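Local coordinates for hexapeptide transferase family protein (Anaplasma phagocytophilum, PDB 3IXC) that probably has transferase activity, as a hexapeptide-repeat family member, and binds magnesium at the subunit interfaces of a trimer of left-handed beta-helices, at residues A[111-116]-A[125-130]; A[131-136]-A[143-148]. All coordinates share one frame; numbering follows the deposited sequence.

Contact 1: residues A[111-116]-A[125-130]; sequences HACTLG and SIVMDR. With MG (magnesium ion), chain B.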
loop_
_atom_site.group_PDB
_atom_site.type_symbol
_atom_site.label_atom_id
_atom_site.label_comp_id
_atom_site.label_asym_id
_atom_site.label_seq_id
_atom_site.Cartn_x
_atom_site.Cartn_y
_atom_site.Cartn_z
ATOM N N HIS A 111 2.152 -2.452 -13.265
ATOM C CA HIS A 111 3.103 -3.428 -13.807
ATOM C C HIS A 111 3.090 -3.599 -15.354
ATOM O O HIS A 111 2.098 -3.953 -15.915
ATOM C CB HIS A 111 2.739 -4.804 -13.280
ATOM C CG HIS A 111 3.748 -5.393 -12.381
ATOM N ND1 HIS A 111 4.188 -6.684 -12.507
ATOM C CD2 HIS A 111 4.416 -4.869 -11.342
ATOM C CE1 HIS A 111 5.068 -6.931 -11.560
ATOM N NE2 HIS A 111 5.220 -5.844 -10.842
ATOM N N ALA A 112 4.228 -3.560 -15.965
ATOM C CA ALA A 112 4.424 -3.323 -17.417
ATOM C C ALA A 112 3.180 -2.996 -18.257
ATOM O O ALA A 112 2.815 -3.749 -19.165
ATOM C CB ALA A 112 5.199 -4.493 -18.035
ATOM N N CYS A 113 2.555 -1.860 -17.969
ATOM C CA CYS A 113 1.318 -1.471 -18.639
ATOM C C CYS A 113 1.481 -0.187 -19.446
ATOM O O CYS A 113 2.512 0.485 -19.368
ATOM C CB CYS A 113 0.185 -1.314 -17.619
ATOM S SG CYS A 113 0.508 -0.092 -16.310
ATOM N N THR A 114 0.456 0.148 -20.220
ATOM C CA THR A 114 0.460 1.375 -21.009
ATOM C C THR A 114 -0.801 2.165 -20.688
ATOM O O THR A 114 -1.908 1.648 -20.831
ATOM C CB THR A 114 0.518 1.058 -22.515
ATOM O OG1 THR A 114 1.697 0.293 -22.786
ATOM C CG2 THR A 114 0.544 2.337 -23.347
ATOM N N LEU A 115 -0.628 3.411 -20.249
ATOM C CA LEU A 115 -1.761 4.273 -19.895
ATOM C C LEU A 115 -1.748 5.500 -20.793
ATOM O O LEU A 115 -0.790 6.283 -20.779
ATOM C CB LEU A 115 -1.693 4.683 -18.413
ATOM C CG LEU A 115 -1.442 3.582 -17.369
ATOM C CD1 LEU A 115 -1.428 4.178 -15.975
ATOM C CD2 LEU A 115 -2.478 2.437 -17.452
ATOM N N GLY A 116 -2.801 5.655 -21.589
ATOM C CA GLY A 116 -2.878 6.761 -22.541
ATOM C C GLY A 116 -3.115 8.087 -21.854
ATOM O O GLY A 116 -3.432 8.140 -20.657
ATOM N N SER A 125 -5.964 0.502 -7.030
ATOM C CA SER A 125 -6.081 -0.395 -8.191
ATOM C C SER A 125 -4.758 -1.059 -8.548
ATOM O O SER A 125 -3.682 -0.549 -8.227
ATOM C CB SER A 125 -6.615 0.357 -9.419
ATOM O OG SER A 125 -7.949 0.798 -9.206
ATOM N N ILE A 126 -4.856 -2.202 -9.221
ATOM C CA ILE A 126 -3.705 -2.967 -9.686
ATOM C C ILE A 126 -3.863 -3.101 -11.189
ATOM O O ILE A 126 -4.930 -3.501 -11.662
ATOM C CB ILE A 126 -3.656 -4.370 -9.040
ATOM C CG1 ILE A 126 -3.575 -4.265 -7.509
ATOM C CG2 ILE A 126 -2.485 -5.190 -9.610
ATOM C CD1 ILE A 126 -3.687 -5.619 -6.788
ATOM N N VAL A 127 -2.825 -2.731 -11.937
ATOM C CA VAL A 127 -2.839 -2.858 -13.401
ATOM C C VAL A 127 -1.698 -3.800 -13.765
ATOM O O VAL A 127 -0.526 -3.509 -13.486
ATOM C CB VAL A 127 -2.677 -1.489 -14.106
ATOM C CG1 VAL A 127 -2.763 -1.652 -15.623
ATOM C CG2 VAL A 127 -3.767 -0.520 -13.630
ATOM N N MET A 128 -2.048 -4.922 -14.399
ATOM C CA MET A 128 -1.109 -6.026 -14.637
ATOM C C MET A 128 -0.355 -5.885 -15.959
ATOM O O MET A 128 -0.709 -5.052 -16.805
ATOM C CB MET A 128 -1.840 -7.379 -14.597
ATOM C CG MET A 128 -2.591 -7.679 -13.296
ATOM S SD MET A 128 -1.564 -8.173 -11.901
ATOM C CE MET A 128 -0.967 -9.767 -12.452
ATOM N N ASP A 129 0.673 -6.721 -16.124
ATOM C CA ASP A 129 1.517 -6.746 -17.321
ATOM C C ASP A 129 0.692 -6.752 -18.601
ATOM O O ASP A 129 -0.269 -7.512 -18.732
ATOM C CB ASP A 129 2.444 -7.977 -17.304
ATOM C CG ASP A 129 3.716 -7.769 -16.472
ATOM O OD1 ASP A 129 3.966 -6.649 -15.980
ATOM O OD2 ASP A 129 4.487 -8.739 -16.327
ATOM N N ARG A 130 1.072 -5.893 -19.540
ATOM C CA ARG A 130 0.479 -5.851 -20.881
ATOM C C ARG A 130 -0.931 -5.245 -20.930
ATOM O O ARG A 130 -1.491 -5.093 -22.012
ATOM C CB ARG A 130 0.503 -7.232 -21.574
ATOM C CG ARG A 130 1.898 -7.790 -21.831
ATOM C CD ARG A 130 1.857 -9.129 -22.575
ATOM N NE ARG A 130 1.480 -10.241 -21.701
ATOM C CZ ARG A 130 0.270 -10.795 -21.651
ATOM N NH1 ARG A 130 -0.710 -10.356 -22.432
ATOM N NH2 ARG A 130 0.045 -11.807 -20.819
HETATM MG MG MG B . 7.402 -6.262 -10.001
HETATM O O HOH W 1 1.831 -8.516 -13.899
HETATM O O HOH W 2 8.516 -7.772 -9.401
#
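His111 meets the segment 125-130 through both its backbone and its imidazole. His111 N donates to Val127 O at 2.9 Å, which joins the end of one strand to that of the next coil. The side chain then climbs past Asp129. CB lies 3.5 Å from Asp129 OD1, CG skirts the same oxygen, and ND1 comes within 3.5 Å of it, with ring and carboxylate planes only 19° apart. ND1 donates to a water that accepts from Asp129 N as well, so a single solvent molecule links the imidazole to the facing backbone. Beyond it the ring leads away from the segment 125-130, and at its far end NE2 binds magnesium at 2.4 Å. His88 of the same chain and His106 of a second subunit complete the protein ligands, and a water is bound to the metal at 2.0 Å.

One residue on, Ala112 sets its CB 3.2 Å from Asp129 OD1, while Ala112 O accepts from Arg130 N at 2.8 Å. That donor stands 41° out of the carbonyl plane, as the chain bends through the corner. Cys113 turns inward instead: CB rests 3.6 Å from Val127 CG1, and SG touches the same methyl. With CG1 anti to the backbone N (chi1 -177°), Val127 extends this branch to the cysteine, in the buried interior of the coil. Stacked corners of this kind belong to the left-handed parallel beta-helix, and the histidine set here resembles the intersubunit metal site of gamma-class carbonic anhydrases.

Contact 2: residues A[131-136]-A[143-148]; sequences AVMEEG and SLLTRG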
loop_
_atom_site.group_PDB
_atom_site.type_symbol
_atom_site.label_atom_id
_atom_site.label_comp_id
_atom_site.label_asym_id
_atom_site.label_seq_id
_atom_site.Cartn_x
_atom_site.Cartn_y
_atom_site.Cartn_z
ATOM N N ALA A 131 -1.505 -4.885 -19.780
ATOM C CA ALA A 131 -2.779 -4.166 -19.804
ATOM C C ALA A 131 -2.596 -2.793 -20.453
ATOM O O ALA A 131 -1.515 -2.204 -20.397
ATOM C CB ALA A 131 -3.380 -4.040 -18.401
ATOM N N VAL A 132 -3.651 -2.304 -21.092
ATOM C CA VAL A 132 -3.618 -1.007 -21.766
ATOM C C VAL A 132 -4.854 -0.229 -21.365
ATOM O O VAL A 132 -5.964 -0.762 -21.397
ATOM C CB VAL A 132 -3.603 -1.159 -23.314
ATOM C CG1 VAL A 132 -3.720 0.211 -24.003
ATOM C CG2 VAL A 132 -2.344 -1.892 -23.775
ATOM N N MET A 133 -4.661 1.027 -20.975
ATOM C CA MET A 133 -5.768 1.966 -20.905
ATOM C C MET A 133 -5.600 2.957 -22.050
ATOM O O MET A 133 -4.566 3.625 -22.163
ATOM C CB MET A 133 -5.814 2.683 -19.552
ATOM C CG MET A 133 -6.186 1.745 -18.411
ATOM S SD MET A 133 -6.334 2.583 -16.828
ATOM C CE MET A 133 -7.805 3.574 -17.110
ATOM N N GLU A 134 -6.596 3.019 -22.928
ATOM C CA GLU A 134 -6.554 3.985 -24.016
ATOM C C GLU A 134 -6.729 5.399 -23.469
ATOM O O GLU A 134 -7.109 5.589 -22.310
ATOM C CB GLU A 134 -7.625 3.665 -25.060
ATOM C CG GLU A 134 -7.383 2.320 -25.757
ATOM C CD GLU A 134 -8.320 2.085 -26.918
ATOM O OE1 GLU A 134 -9.345 2.800 -27.038
ATOM O OE2 GLU A 134 -8.024 1.170 -27.724
ATOM N N GLU A 135 -6.424 6.392 -24.300
ATOM C CA GLU A 135 -6.596 7.790 -23.920
ATOM C C GLU A 135 -7.996 8.011 -23.338
ATOM O O GLU A 135 -8.983 7.512 -23.877
ATOM C CB GLU A 135 -6.362 8.684 -25.149
ATOM C CG GLU A 135 -6.739 10.156 -24.985
ATOM C CD GLU A 135 -8.237 10.426 -25.106
ATOM O OE1 GLU A 135 -8.907 9.812 -25.974
ATOM O OE2 GLU A 135 -8.742 11.269 -24.335
ATOM N N GLY A 136 -8.082 8.746 -22.232
ATOM C CA GLY A 136 -9.385 9.171 -21.717
ATOM C C GLY A 136 -10.301 8.046 -21.267
ATOM O O GLY A 136 -11.510 8.082 -21.513
ATOM N N SER A 143 -9.881 -1.510 -8.406
ATOM C CA SER A 143 -9.969 -2.446 -9.528
ATOM C C SER A 143 -8.713 -3.289 -9.682
ATOM O O SER A 143 -7.635 -2.897 -9.233
ATOM C CB SER A 143 -10.189 -1.703 -10.838
ATOM O OG SER A 143 -11.400 -0.970 -10.830
ATOM N N LEU A 144 -8.879 -4.444 -10.324
ATOM C CA LEU A 144 -7.764 -5.316 -10.686
ATOM C C LEU A 144 -7.841 -5.567 -12.187
ATOM O O LEU A 144 -8.624 -6.417 -12.639
ATOM C CB LEU A 144 -7.841 -6.636 -9.906
ATOM C CG LEU A 144 -6.908 -7.785 -10.317
ATOM C CD1 LEU A 144 -5.455 -7.365 -10.215
ATOM C CD2 LEU A 144 -7.166 -9.034 -9.487
ATOM N N LEU A 145 -7.057 -4.814 -12.957
ATOM C CA LEU A 145 -7.064 -4.942 -14.415
ATOM C C LEU A 145 -6.034 -5.986 -14.816
ATOM O O LEU A 145 -4.828 -5.771 -14.658
ATOM C CB LEU A 145 -6.770 -3.591 -15.087
ATOM C CG LEU A 145 -6.900 -3.554 -16.620
ATOM C CD1 LEU A 145 -8.323 -3.886 -17.065
ATOM C CD2 LEU A 145 -6.481 -2.192 -17.164
ATOM N N THR A 146 -6.515 -7.119 -15.320
ATOM C CA THR A 146 -5.662 -8.300 -15.501
ATOM C C THR A 146 -4.841 -8.237 -16.791
ATOM O O THR A 146 -5.040 -7.336 -17.616
ATOM C CB THR A 146 -6.483 -9.604 -15.404
ATOM O OG1 THR A 146 -7.520 -9.595 -16.394
ATOM C CG2 THR A 146 -7.115 -9.722 -14.017
ATOM N N ARG A 147 -3.923 -9.194 -16.953
ATOM C CA ARG A 147 -2.938 -9.116 -18.025
ATOM C C ARG A 147 -3.568 -9.006 -19.415
ATOM O O ARG A 147 -4.477 -9.758 -19.774
ATOM C CB ARG A 147 -1.932 -10.272 -17.947
ATOM C CG ARG A 147 -0.913 -10.124 -16.813
ATOM C CD ARG A 147 0.178 -11.186 -16.904
ATOM N NE ARG A 147 1.206 -11.020 -15.878
ATOM C CZ ARG A 147 2.272 -11.805 -15.757
ATOM N NH1 ARG A 147 2.451 -12.816 -16.595
ATOM N NH2 ARG A 147 3.159 -11.584 -14.795
ATOM N N GLY A 148 -3.088 -8.034 -20.181
ATOM C CA GLY A 148 -3.485 -7.868 -21.577
ATOM C C GLY A 148 -4.837 -7.239 -21.864
ATOM O O GLY A 148 -5.196 -7.071 -23.028
#
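Leu145 reaches across to Ala131 and Met133 with one methyl. Its CD2 sits 3.8 Å from Ala131 CB and 4.1 Å from Met133 CG, so a single branch touches both side chains. CB of Leu145 is directed at the segment 131-136, and chi1 of -174° sets CG anti to the backbone N, beside the carbonyl carbon, with CD2 reaching Ala131. Met133 crosses it obliquely and makes the contact through CG. Ala131 CB also lies 3.8 Å from Thr146 O, and Ala131 N approaches Gly148 N to 3.5 Å, which brings the two chain corners close together.

No hydrogen bond joins the two segments. In this left-handed beta-helix, strands 132-133 and 144-145 belong to different faces of the triangular coil, and their inward side chains meet in the core while the backbones bond to other coils. Gly148 has a positive phi of 78° at its corner, the same backbone shape that Arg130 adopts one coil earlier.

Farther out, the core continues along the helix: Val127 packs on Leu145, and Val151 touches both Leu145 and Met133. Backbone bonds position the strand 132-133 between its neighbours, with Met133 bonded to Thr114 and Gly116, and Val132 to Lys149 and Val151. Ser143 OG, at the start of the other segment, bonds to Ala140 O. On the outside, Leu144 packs on Ala141 of a second subunit.

How the contacts relate
Running from the N terminus, the chain passes through 111-116, makes a turn of the helix through strand 120-121 and returns at 125-130, where contact 1 closes. It continues directly into 131-136, and a second turn, through strand 138-139, brings it back at 143-148 to close contact 2. The two loops therefore follow in series, neither nested nor crossed, with centres about 6 Å apart. They share two faces of the coil: strands 126-127 and 144-145 are neighbours in one parallel sheet, where Ile126 O and Leu145 N lie 2.8 Å apart, a probable hydrogen bond. Strands 114-115 and 132-133 are neighbours in another, while Cys113 CB packs on Ala131 O.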